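Local coordinates for protein cellobiose 2-epimerase (Caldibacillus thermoamylovorans, PDB 5ZHB) that probably catalyses the reversible 2-epimerisation of cellobiose and related disaccharides at the reducing-end sugar, at residues Gly48-Cys53 with Gly369-Pro374; Ala179-Asn184 with Asn234-Ile239; Thr185-Leu190 with Ile249-Leu254; Asp288-Tyr293 with Tyr302-Trp307. All coordinates share one frame; numbering follows the deposited sequence.

Interaction 1. Residues Gly48-Cys53 with Gly369-Pro374; sequences GGIATC and GPWKCP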
# COMPACT_ATOMS: atom_id res chain seq x y z
N GLY A 48 7.86 -12.29 -3.78
CA GLY A 48 8.28 -11.03 -3.15
C GLY A 48 8.02 -11.03 -1.65
O GLY A 48 7.03 -11.58 -1.20
N GLY A 49 8.90 -10.35 -0.90
CA GLY A 49 8.73 -10.16 0.52
C GLY A 49 7.53 -9.26 0.78
O GLY A 49 6.65 -9.60 1.57
N ILE A 50 7.48 -8.14 0.05
CA ILE A 50 6.34 -7.24 0.16
C ILE A 50 5.05 -7.92 -0.33
O ILE A 50 4.01 -7.78 0.33
CB ILE A 50 6.60 -5.88 -0.50
CG1 ILE A 50 7.68 -5.14 0.30
CG2 ILE A 50 5.30 -5.07 -0.56
CD1 ILE A 50 8.16 -3.84 -0.31
N ALA A 51 5.09 -8.59 -1.48
CA ALA A 51 3.91 -9.32 -1.95
C ALA A 51 3.37 -10.24 -0.85
O ALA A 51 2.16 -10.33 -0.64
CB ALA A 51 4.21 -10.05 -3.24
N THR A 52 4.27 -10.92 -0.13
CA THR A 52 3.84 -11.89 0.88
C THR A 52 3.17 -11.17 2.06
O THR A 52 2.16 -11.65 2.58
CB THR A 52 5.03 -12.76 1.34
OG1 THR A 52 5.60 -13.50 0.27
CG2 THR A 52 4.61 -13.77 2.38
N CYS A 53 3.78 -10.07 2.52
CA CYS A 53 3.13 -9.22 3.50
C CYS A 53 1.74 -8.81 3.03
O CYS A 53 0.79 -8.83 3.82
CB CYS A 53 3.91 -7.94 3.77
SG CYS A 53 5.56 -8.23 4.46
N GLY A 369 2.06 -10.57 -9.26
CA GLY A 369 3.49 -10.69 -9.12
C GLY A 369 4.03 -9.79 -8.01
O GLY A 369 3.27 -9.27 -7.22
N PRO A 370 5.36 -9.60 -7.96
CA PRO A 370 5.99 -8.89 -6.86
C PRO A 370 5.37 -7.53 -6.60
O PRO A 370 5.41 -7.09 -5.46
CB PRO A 370 7.46 -8.80 -7.29
CG PRO A 370 7.63 -10.02 -8.18
CD PRO A 370 6.34 -10.06 -8.97
N TRP A 371 4.87 -6.86 -7.64
CA TRP A 371 4.36 -5.51 -7.48
C TRP A 371 2.86 -5.42 -7.74
O TRP A 371 2.33 -4.32 -7.78
CB TRP A 371 5.13 -4.54 -8.38
CG TRP A 371 6.56 -4.42 -7.91
CD1 TRP A 371 7.67 -4.88 -8.54
CD2 TRP A 371 6.98 -3.96 -6.60
NE1 TRP A 371 8.77 -4.68 -7.75
CE2 TRP A 371 8.38 -4.12 -6.56
CE3 TRP A 371 6.33 -3.40 -5.49
CZ2 TRP A 371 9.13 -3.77 -5.44
CZ3 TRP A 371 7.07 -3.07 -4.37
CH2 TRP A 371 8.45 -3.26 -4.34
N LYS A 372 2.16 -6.57 -7.83
CA LYS A 372 0.72 -6.52 -7.98
C LYS A 372 0.11 -7.68 -7.22
O LYS A 372 0.38 -8.85 -7.54
CB LYS A 372 0.26 -6.52 -9.44
CG LYS A 372 -1.28 -6.36 -9.56
CD LYS A 372 -1.76 -6.09 -10.98
CE LYS A 372 -3.26 -6.09 -11.14
NZ LYS A 372 -3.87 -7.31 -10.64
N CYS A 373 -0.67 -7.32 -6.20
CA CYS A 373 -1.20 -8.30 -5.27
C CYS A 373 -2.57 -7.80 -4.83
O CYS A 373 -3.18 -6.98 -5.52
CB CYS A 373 -0.14 -8.64 -4.24
SG CYS A 373 0.35 -7.18 -3.29
N PRO A 374 -3.22 -8.44 -3.83
CA PRO A 374 -4.60 -8.09 -3.50
C PRO A 374 -4.80 -6.99 -2.46
O PRO A 374 -5.93 -6.76 -2.05
CB PRO A 374 -5.08 -9.44 -2.95
CG PRO A 374 -3.91 -9.96 -2.17
CD PRO A 374 -2.72 -9.56 -3.02

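Interaction 2. Residues Ala179-Asn184 with Asn234-Ile239; sequences ADITMN and NHWESI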
# COMPACT_ATOMS: atom_id res chain seq x y z
N ALA A 179 17.54 9.92 -5.03
CA ALA A 179 16.87 10.43 -3.84
C ALA A 179 17.51 9.83 -2.60
O ALA A 179 17.80 8.63 -2.61
CB ALA A 179 15.41 10.08 -3.89
N ASP A 180 17.66 10.64 -1.55
CA ASP A 180 18.06 10.19 -0.22
C ASP A 180 16.86 9.85 0.65
O ASP A 180 16.95 9.10 1.63
CB ASP A 180 18.89 11.28 0.45
CG ASP A 180 20.09 11.74 -0.38
OD1 ASP A 180 20.98 10.89 -0.62
OD2 ASP A 180 20.09 12.91 -0.83
N ILE A 181 15.75 10.56 0.39
CA ILE A 181 14.56 10.46 1.22
C ILE A 181 13.39 10.31 0.24
O ILE A 181 13.40 10.94 -0.81
CB ILE A 181 14.38 11.68 2.15
CG1 ILE A 181 15.43 11.74 3.27
CG2 ILE A 181 12.96 11.69 2.73
CD1 ILE A 181 15.43 13.04 4.07
N THR A 182 12.44 9.42 0.56
CA THR A 182 11.25 9.25 -0.26
C THR A 182 9.98 9.39 0.58
O THR A 182 9.86 8.91 1.71
CB THR A 182 11.24 7.96 -1.08
OG1 THR A 182 10.91 6.83 -0.26
CG2 THR A 182 12.53 7.77 -1.85
N MET A 183 8.99 10.03 -0.06
CA MET A 183 7.62 10.11 0.41
C MET A 183 7.07 8.70 0.55
O MET A 183 6.44 8.37 1.56
CB MET A 183 6.81 10.97 -0.57
CG MET A 183 5.31 11.03 -0.33
SD MET A 183 4.41 9.63 -1.04
CE MET A 183 4.57 9.99 -2.78
N ASN A 184 7.36 7.86 -0.44
CA ASN A 184 6.75 6.53 -0.46
C ASN A 184 7.09 5.75 0.81
O ASN A 184 6.21 5.14 1.42
CB ASN A 184 7.11 5.76 -1.72
CG ASN A 184 6.31 4.49 -1.85
OD1 ASN A 184 5.09 4.54 -2.02
ND2 ASN A 184 6.97 3.35 -1.69
N ASN A 234 18.86 15.02 1.30
CA ASN A 234 19.00 14.88 2.73
C ASN A 234 18.57 16.13 3.49
O ASN A 234 18.46 16.09 4.71
CB ASN A 234 20.43 14.51 3.11
CG ASN A 234 20.62 13.02 3.09
OD1 ASN A 234 19.84 12.29 3.73
ND2 ASN A 234 21.60 12.55 2.34
N HIS A 235 18.33 17.24 2.78
CA HIS A 235 17.83 18.44 3.43
C HIS A 235 16.31 18.53 3.31
O HIS A 235 15.75 19.59 3.56
CB HIS A 235 18.53 19.68 2.85
CG HIS A 235 19.93 19.79 3.34
ND1 HIS A 235 21.02 19.93 2.51
CD2 HIS A 235 20.41 19.72 4.59
CE1 HIS A 235 22.12 19.97 3.25
NE2 HIS A 235 21.78 19.85 4.52
N TRP A 236 15.65 17.43 2.89
CA TRP A 236 14.21 17.37 2.71
C TRP A 236 13.76 18.39 1.67
O TRP A 236 12.65 18.88 1.71
CB TRP A 236 13.44 17.57 4.03
CG TRP A 236 13.13 16.35 4.87
CD1 TRP A 236 13.69 16.02 6.06
CD2 TRP A 236 12.12 15.34 4.60
NE1 TRP A 236 13.13 14.87 6.56
CE2 TRP A 236 12.16 14.44 5.68
CE3 TRP A 236 11.22 15.11 3.56
CZ2 TRP A 236 11.32 13.33 5.75
CZ3 TRP A 236 10.39 14.00 3.62
CH2 TRP A 236 10.42 13.15 4.71
N GLU A 237 14.62 18.64 0.69
CA GLU A 237 14.26 19.48 -0.43
C GLU A 237 13.91 18.57 -1.60
O GLU A 237 14.68 17.70 -1.96
CB GLU A 237 15.42 20.42 -0.77
CG GLU A 237 15.80 21.33 0.40
CD GLU A 237 16.99 22.25 0.19
OE1 GLU A 237 17.78 22.06 -0.77
OE2 GLU A 237 17.09 23.21 0.99
N SER A 238 12.75 18.83 -2.21
CA SER A 238 12.30 18.03 -3.33
C SER A 238 13.26 18.19 -4.51
O SER A 238 13.73 19.29 -4.79
CB SER A 238 10.88 18.39 -3.64
OG SER A 238 10.51 17.87 -4.91
N ILE A 239 13.56 17.10 -5.22
CA ILE A 239 14.59 17.15 -6.26
C ILE A 239 14.02 16.84 -7.64
O ILE A 239 14.78 16.83 -8.60
CB ILE A 239 15.77 16.21 -5.93
CG1 ILE A 239 15.33 14.76 -5.75
CG2 ILE A 239 16.51 16.73 -4.70
CD1 ILE A 239 16.49 13.78 -5.68

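Interaction 3. Residues Thr185-Leu190 with Ile249-Leu254; sequences THLHVL and IEASWL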
# COMPACT_ATOMS: atom_id res chain seq x y z
N THR A 185 8.39 5.71 1.19
CA THR A 185 8.80 4.96 2.38
C THR A 185 8.14 5.53 3.63
O THR A 185 7.62 4.78 4.44
CB THR A 185 10.32 4.94 2.50
OG1 THR A 185 10.82 4.22 1.38
CG2 THR A 185 10.78 4.25 3.77
N HIS A 186 8.11 6.87 3.76
CA HIS A 186 7.49 7.52 4.90
C HIS A 186 6.00 7.19 4.98
O HIS A 186 5.47 6.98 6.08
CB HIS A 186 7.81 9.02 4.83
CG HIS A 186 9.25 9.27 5.21
ND1 HIS A 186 10.29 9.13 4.32
CD2 HIS A 186 9.81 9.61 6.41
CE1 HIS A 186 11.44 9.37 4.96
NE2 HIS A 186 11.18 9.66 6.23
N LEU A 187 5.32 7.11 3.83
CA LEU A 187 3.88 6.84 3.85
C LEU A 187 3.62 5.47 4.46
O LEU A 187 2.73 5.32 5.33
CB LEU A 187 3.32 6.96 2.43
CG LEU A 187 1.82 6.67 2.25
CD1 LEU A 187 0.99 7.54 3.15
CD2 LEU A 187 1.37 6.83 0.82
N HIS A 188 4.35 4.45 3.97
CA HIS A 188 4.11 3.08 4.40
C HIS A 188 4.65 2.83 5.81
O HIS A 188 4.10 1.98 6.52
CB HIS A 188 4.49 2.08 3.30
CG HIS A 188 3.62 2.30 2.12
ND1 HIS A 188 2.28 1.96 2.13
CD2 HIS A 188 3.82 2.95 0.97
CE1 HIS A 188 1.74 2.34 0.97
NE2 HIS A 188 2.64 2.95 0.28
N VAL A 189 5.65 3.59 6.27
CA VAL A 189 5.99 3.52 7.67
C VAL A 189 4.81 4.04 8.49
O VAL A 189 4.41 3.41 9.47
CB VAL A 189 7.30 4.25 8.01
CG1 VAL A 189 7.54 4.34 9.52
CG2 VAL A 189 8.47 3.57 7.32
N LEU A 190 4.24 5.19 8.11
CA LEU A 190 3.08 5.73 8.83
C LEU A 190 1.91 4.75 8.82
O LEU A 190 1.28 4.50 9.85
CB LEU A 190 2.73 7.08 8.20
CG LEU A 190 1.49 7.78 8.77
CD1 LEU A 190 1.63 8.11 10.25
CD2 LEU A 190 1.32 9.05 8.00
N ILE A 249 -3.94 10.89 -2.86
CA ILE A 249 -5.27 10.60 -2.39
C ILE A 249 -5.23 9.44 -1.40
O ILE A 249 -5.98 9.43 -0.42
CB ILE A 249 -6.25 10.42 -3.56
CG1 ILE A 249 -7.69 10.41 -3.08
CG2 ILE A 249 -5.93 9.18 -4.42
CD1 ILE A 249 -8.07 11.65 -2.30
N GLU A 250 -4.30 8.50 -1.61
CA GLU A 250 -4.04 7.46 -0.63
C GLU A 250 -3.58 8.08 0.69
O GLU A 250 -4.12 7.74 1.73
CB GLU A 250 -2.96 6.53 -1.20
CG GLU A 250 -2.60 5.38 -0.25
CD GLU A 250 -1.47 4.49 -0.78
OE1 GLU A 250 -0.64 4.98 -1.59
OE2 GLU A 250 -1.44 3.30 -0.40
N ALA A 251 -2.56 8.94 0.64
CA ALA A 251 -2.02 9.59 1.82
C ALA A 251 -3.09 10.37 2.58
O ALA A 251 -3.12 10.32 3.81
CB ALA A 251 -0.90 10.52 1.42
N SER A 252 -3.97 11.05 1.83
CA SER A 252 -5.06 11.79 2.46
C SER A 252 -5.75 10.93 3.50
O SER A 252 -5.88 11.33 4.64
CB SER A 252 -6.03 12.31 1.43
OG SER A 252 -7.15 12.91 2.05
N TRP A 253 -6.22 9.73 3.12
CA TRP A 253 -7.03 8.97 4.05
C TRP A 253 -6.20 8.13 5.01
O TRP A 253 -6.63 7.90 6.14
CB TRP A 253 -8.08 8.13 3.31
CG TRP A 253 -7.60 6.87 2.65
CD1 TRP A 253 -7.18 6.73 1.36
CD2 TRP A 253 -7.55 5.56 3.23
NE1 TRP A 253 -6.81 5.44 1.12
CE2 TRP A 253 -7.05 4.69 2.24
CE3 TRP A 253 -7.87 5.03 4.48
CZ2 TRP A 253 -6.88 3.33 2.47
CZ3 TRP A 253 -7.69 3.68 4.72
CH2 TRP A 253 -7.25 2.84 3.70
N LEU A 254 -4.99 7.73 4.60
CA LEU A 254 -4.06 7.08 5.53
C LEU A 254 -3.59 8.03 6.63
O LEU A 254 -3.57 7.65 7.79
CB LEU A 254 -2.87 6.45 4.81
CG LEU A 254 -3.18 5.26 3.90
CD1 LEU A 254 -1.90 4.75 3.27
CD2 LEU A 254 -3.90 4.11 4.61

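Interaction 4. Residues Asp288-Tyr293 with Tyr302-Trp307; sequences DGSLAY and YTRVWW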
# COMPACT_ATOMS: atom_id res chain seq x y z
N ASP A 288 -13.45 11.24 -18.22
CA ASP A 288 -14.25 10.02 -18.06
C ASP A 288 -14.46 9.65 -16.59
O ASP A 288 -15.18 8.69 -16.29
CB ASP A 288 -13.73 8.84 -18.88
CG ASP A 288 -12.32 8.40 -18.51
OD1 ASP A 288 -11.83 8.91 -17.48
OD2 ASP A 288 -11.71 7.64 -19.28
N GLY A 289 -13.88 10.40 -15.66
CA GLY A 289 -14.05 10.13 -14.24
C GLY A 289 -12.90 9.28 -13.67
O GLY A 289 -12.83 9.09 -12.45
N SER A 290 -12.02 8.78 -14.54
CA SER A 290 -10.88 7.97 -14.11
C SER A 290 -9.77 8.88 -13.59
O SER A 290 -9.82 10.09 -13.78
CB SER A 290 -10.40 7.05 -15.24
OG SER A 290 -9.67 7.73 -16.25
N LEU A 291 -8.73 8.32 -12.95
CA LEU A 291 -7.58 9.13 -12.55
C LEU A 291 -6.36 8.83 -13.40
O LEU A 291 -6.01 7.67 -13.63
CB LEU A 291 -7.20 8.92 -11.10
CG LEU A 291 -8.07 9.71 -10.13
CD1 LEU A 291 -9.32 8.93 -9.88
CD2 LEU A 291 -7.30 10.05 -8.90
N ALA A 292 -5.68 9.91 -13.80
CA ALA A 292 -4.37 9.85 -14.40
C ALA A 292 -3.37 9.29 -13.39
O ALA A 292 -3.68 9.19 -12.20
CB ALA A 292 -3.94 11.24 -14.86
N TYR A 293 -2.16 9.00 -13.87
CA TYR A 293 -1.14 8.37 -13.03
C TYR A 293 -0.18 9.40 -12.44
O TYR A 293 0.01 9.46 -11.22
CB TYR A 293 -0.41 7.33 -13.89
CG TYR A 293 0.65 6.54 -13.14
CD1 TYR A 293 0.42 6.01 -11.88
CD2 TYR A 293 1.91 6.37 -13.70
CE1 TYR A 293 1.40 5.28 -11.21
CE2 TYR A 293 2.89 5.67 -13.04
CZ TYR A 293 2.64 5.14 -11.79
OH TYR A 293 3.65 4.47 -11.18
N TYR A 302 -1.35 9.49 -18.80
CA TYR A 302 -2.79 9.27 -18.77
C TYR A 302 -3.14 7.79 -18.60
O TYR A 302 -4.32 7.43 -18.64
CB TYR A 302 -3.42 9.78 -20.08
CG TYR A 302 -3.47 11.30 -20.14
CD1 TYR A 302 -4.38 11.99 -19.35
CD2 TYR A 302 -2.60 12.03 -20.93
CE1 TYR A 302 -4.42 13.38 -19.36
CE2 TYR A 302 -2.64 13.42 -20.95
CZ TYR A 302 -3.55 14.09 -20.16
OH TYR A 302 -3.62 15.45 -20.12
N THR A 303 -2.15 6.94 -18.31
CA THR A 303 -2.43 5.55 -17.98
C THR A 303 -3.30 5.48 -16.74
O THR A 303 -3.03 6.16 -15.75
CB THR A 303 -1.13 4.79 -17.71
OG1 THR A 303 -0.27 4.96 -18.82
CG2 THR A 303 -1.38 3.29 -17.51
N ARG A 304 -4.36 4.68 -16.80
CA ARG A 304 -5.21 4.40 -15.66
C ARG A 304 -4.70 3.15 -14.93
O ARG A 304 -4.83 2.05 -15.46
CB ARG A 304 -6.65 4.14 -16.10
CG ARG A 304 -7.48 5.38 -16.40
CD ARG A 304 -7.05 6.02 -17.73
NE ARG A 304 -8.10 6.91 -18.25
CZ ARG A 304 -8.00 7.65 -19.35
NH1 ARG A 304 -6.85 7.76 -19.98
NH2 ARG A 304 -9.05 8.32 -19.77
N VAL A 305 -4.06 3.37 -13.78
CA VAL A 305 -3.37 2.31 -13.04
C VAL A 305 -4.34 1.84 -11.98
O VAL A 305 -4.96 2.68 -11.33
CB VAL A 305 -2.03 2.77 -12.43
CG1 VAL A 305 -1.37 1.68 -11.60
CG2 VAL A 305 -1.04 3.18 -13.51
N TRP A 306 -4.42 0.51 -11.76
CA TRP A 306 -5.46 -0.08 -10.93
C TRP A 306 -5.46 0.50 -9.51
O TRP A 306 -6.50 0.94 -9.00
CB TRP A 306 -5.40 -1.63 -10.96
CG TRP A 306 -4.66 -2.25 -9.80
CD1 TRP A 306 -5.23 -2.73 -8.67
CD2 TRP A 306 -3.24 -2.37 -9.61
NE1 TRP A 306 -4.28 -3.20 -7.82
CE2 TRP A 306 -3.04 -2.97 -8.35
CE3 TRP A 306 -2.12 -2.05 -10.38
CZ2 TRP A 306 -1.78 -3.22 -7.82
CZ3 TRP A 306 -0.87 -2.33 -9.87
CH2 TRP A 306 -0.70 -2.91 -8.61
N TRP A 307 -4.30 0.55 -8.87
CA TRP A 307 -4.24 0.93 -7.46
C TRP A 307 -4.61 2.40 -7.27
O TRP A 307 -5.19 2.74 -6.24
CB TRP A 307 -2.89 0.60 -6.81
CG TRP A 307 -1.70 1.41 -7.24
CD1 TRP A 307 -0.76 1.07 -8.17
CD2 TRP A 307 -1.29 2.69 -6.70
NE1 TRP A 307 0.18 2.06 -8.28
CE2 TRP A 307 -0.12 3.06 -7.39
CE3 TRP A 307 -1.80 3.54 -5.72
CZ2 TRP A 307 0.55 4.26 -7.11
CZ3 TRP A 307 -1.13 4.71 -5.43
CH2 TRP A 307 0.03 5.07 -6.13
O HOH W 1 -3.63 6.10 -13.06

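Interaction 1. Residues Gly48-Cys53 with Gly369-Pro374
Two donors of T52 grip G48 O at the start of the helix whose next residues, I50 and A51, pack on the 369-374 loop. T52 N reaches this oxygen at 3.0 Å and T52 OG1 at 2.8 Å, from opposite faces of its plane. G48 is the N-cap residue of helix 49-66. This is an inner helix of the (alpha/alpha)6 barrel, the fold of this epimerase family. The partner loop leads into helix 375-387, the last of the barrel. It opens with a type I beta turn, G369 to K372, in which K372 N bonds back to G369 O. G369 O and P370 O face A51 CB, the latter at 3.9 Å. W371 starts out pointing away from the helix. Its CG is anti to its own carbonyl carbon (chi1 -67°), and the indole folds back so that CH2 meets I50 CD1 at 4.1 Å. That approach is oblique to the ring. Y112 of helix 111-128 touches both of these side chains, and W96 packs beside them. Further along the loop, C373 turns its thiol to the helix, with SG 4.4 Å from A51 CA.

Interaction 2. Residues Ala179-Asn184 with Asn234-Ile239
I181 packs against one face of the W236 indole, and the two side chains cross at about a right angle. I181 CG2 sits 3.6 Å from the centroid of the six-membered ring, 16° off its normal. This is a CH-pi contact over the face. I181 CD1 takes the five-membered half and comes 3.9 Å from W236 NE1. Both ends of the isoleucine are used because CG2 is anti to the backbone N while CG1 lies beside it (chi1 -70°). The polar edge of the indole is engaged by another partner, as NE1 bonds to N154 O. F232 and H186 meet the same indole edge-to-face. Replacing W236 by an alanine would probably leave the I181 methyls without their aromatic cover and N154 O without its donor.

D180 and N234 are arranged differently. Their carboxylate and amide planes are only 16° apart and stack, with D180 CG 3.2 Å from N234 ND2. D180 OD1 is 3.4 Å from N234 ND2, but the angle is too poor for a hydrogen bond. At the other end of the contact, I239 CD1 rests on A179 CA at 3.8 Å.

D180 and I181 form a classic beta bulge opposite F232, where strand 181-182 pairs with strand 231-232. The contact therefore joins the lead-in to helix 183-199 to the loop after strand 231-232. The face contact of I181 and the stacked planes of D180 and N234 imply that van der Waals packing carries much of it.

Interaction 3. Residues Thr185-Leu190 with Ile249-Leu254
L187 and E250 join two neighbouring inner helices of the (alpha/alpha)6 barrel, 183-199 and 245-262. The short segments run in nearly the same direction, 30° apart, as inner helices of this fold do. Their axes approach to 10.8 Å. L187 and A251 mark the nearest backbone point, with CA atoms 6.8 Å apart.

L187 reaches across between the helices. Its CG is anti to the backbone N (chi1 178°), which sends the two methyls over to the partner helix. CD1 meets A251 CB at 3.9 Å and L254 CD1 at 4.0 Å. CD2 goes the other way and lies 3.6 Å from E250 OE1. The leucine thus joins an apolar half of the interface to the carboxylate. The glutamate chain is extended, so its carboxylate reaches past the leucine to H188.

There E250 OE2 stands at the edge of the imidazole, near its plane, 3.6 Å from H188 CE1. The ring and carboxylate planes are 65° apart. No hydrogen bond joins the pair, and H188 NE2 stays 4.2 Å from E250 OE2. H188 ND1 bonds to E191 OE1 on its own helix, and E250 OE2 has a hydrogen-bond partner beyond the two segments.

The whole contact is buried near the centre of the chain. Helix 203-220 backs L187 through F216. Y375 at the start of helix 375-387 touches both H188 and E250, while W307 and E311 of helix 306-323 touch E250 from the next inner helix.

Interaction 4. Residues Asp288-Tyr293 with Tyr302-Trp307
The 288-293 loop holds R304 through NE and NH2, and this is a tight part of the contact. R304 NH2 gives a salt bridge to D288 OD2 at 2.8 Å, arriving from above the carboxylate plane. R304 NE bonds to S290 OG at 2.7 Å, with an N-H...O angle of 142°. R304 NH1 turns back to Y302 O at 2.9 Å. A bend at chi2 (74°) brings the arginine chain over to the serine. A leucine in place of R304 would probably leave D288 without its counter-charge and S290 OG without a donor.

D288 OD1 is gripped twice as well. It accepts from S290 N at 2.9 Å, which makes an Asx turn, and from S290 OG on its syn side. The turn thus fixes the serine that receives the arginine. It lies in the loop before strand 294-296. R304 belongs to strand 299-305, and these two strands are neighbours in a four-stranded antiparallel sheet.

Beyond R304 the backbones run close, and a water bridges them. It donates to L291 O and T303 O, and accepts from V305 N at 2.9 Å. Packing is close again where V305 CG2 lies over one face of the Y293 ring, 3.9 Å from its centroid. Past it the contact thins toward a rim where Y293, T303 and W307 keep some exposure to solvent. There W307 CZ2 stands at the edge of the tyrosine ring, 4.3 Å from Y293 CE1.

How the interactions relate
All four contacts lie in one (alpha/alpha)6 barrel. Interaction 1 ties an early inner helix, 49-66, to the loop before the last helix, and so spans the other three along the chain. Interactions 2 and 3 share helix 183-199, alternate in sequence, and have centres 15 Å apart. They touch where H186 packs on I181 and W236. Interaction 4 follows both. It meets interaction 3 where W307 packs on E250, and interaction 1 where W306 packs on W371 and K372. Interactions 2 and 4 are farthest apart, with centres 26 Å apart. Interactions 1, 4, 3 and 2 thus touch in turn round the barrel, where, as in relatives, the sugar probably binds.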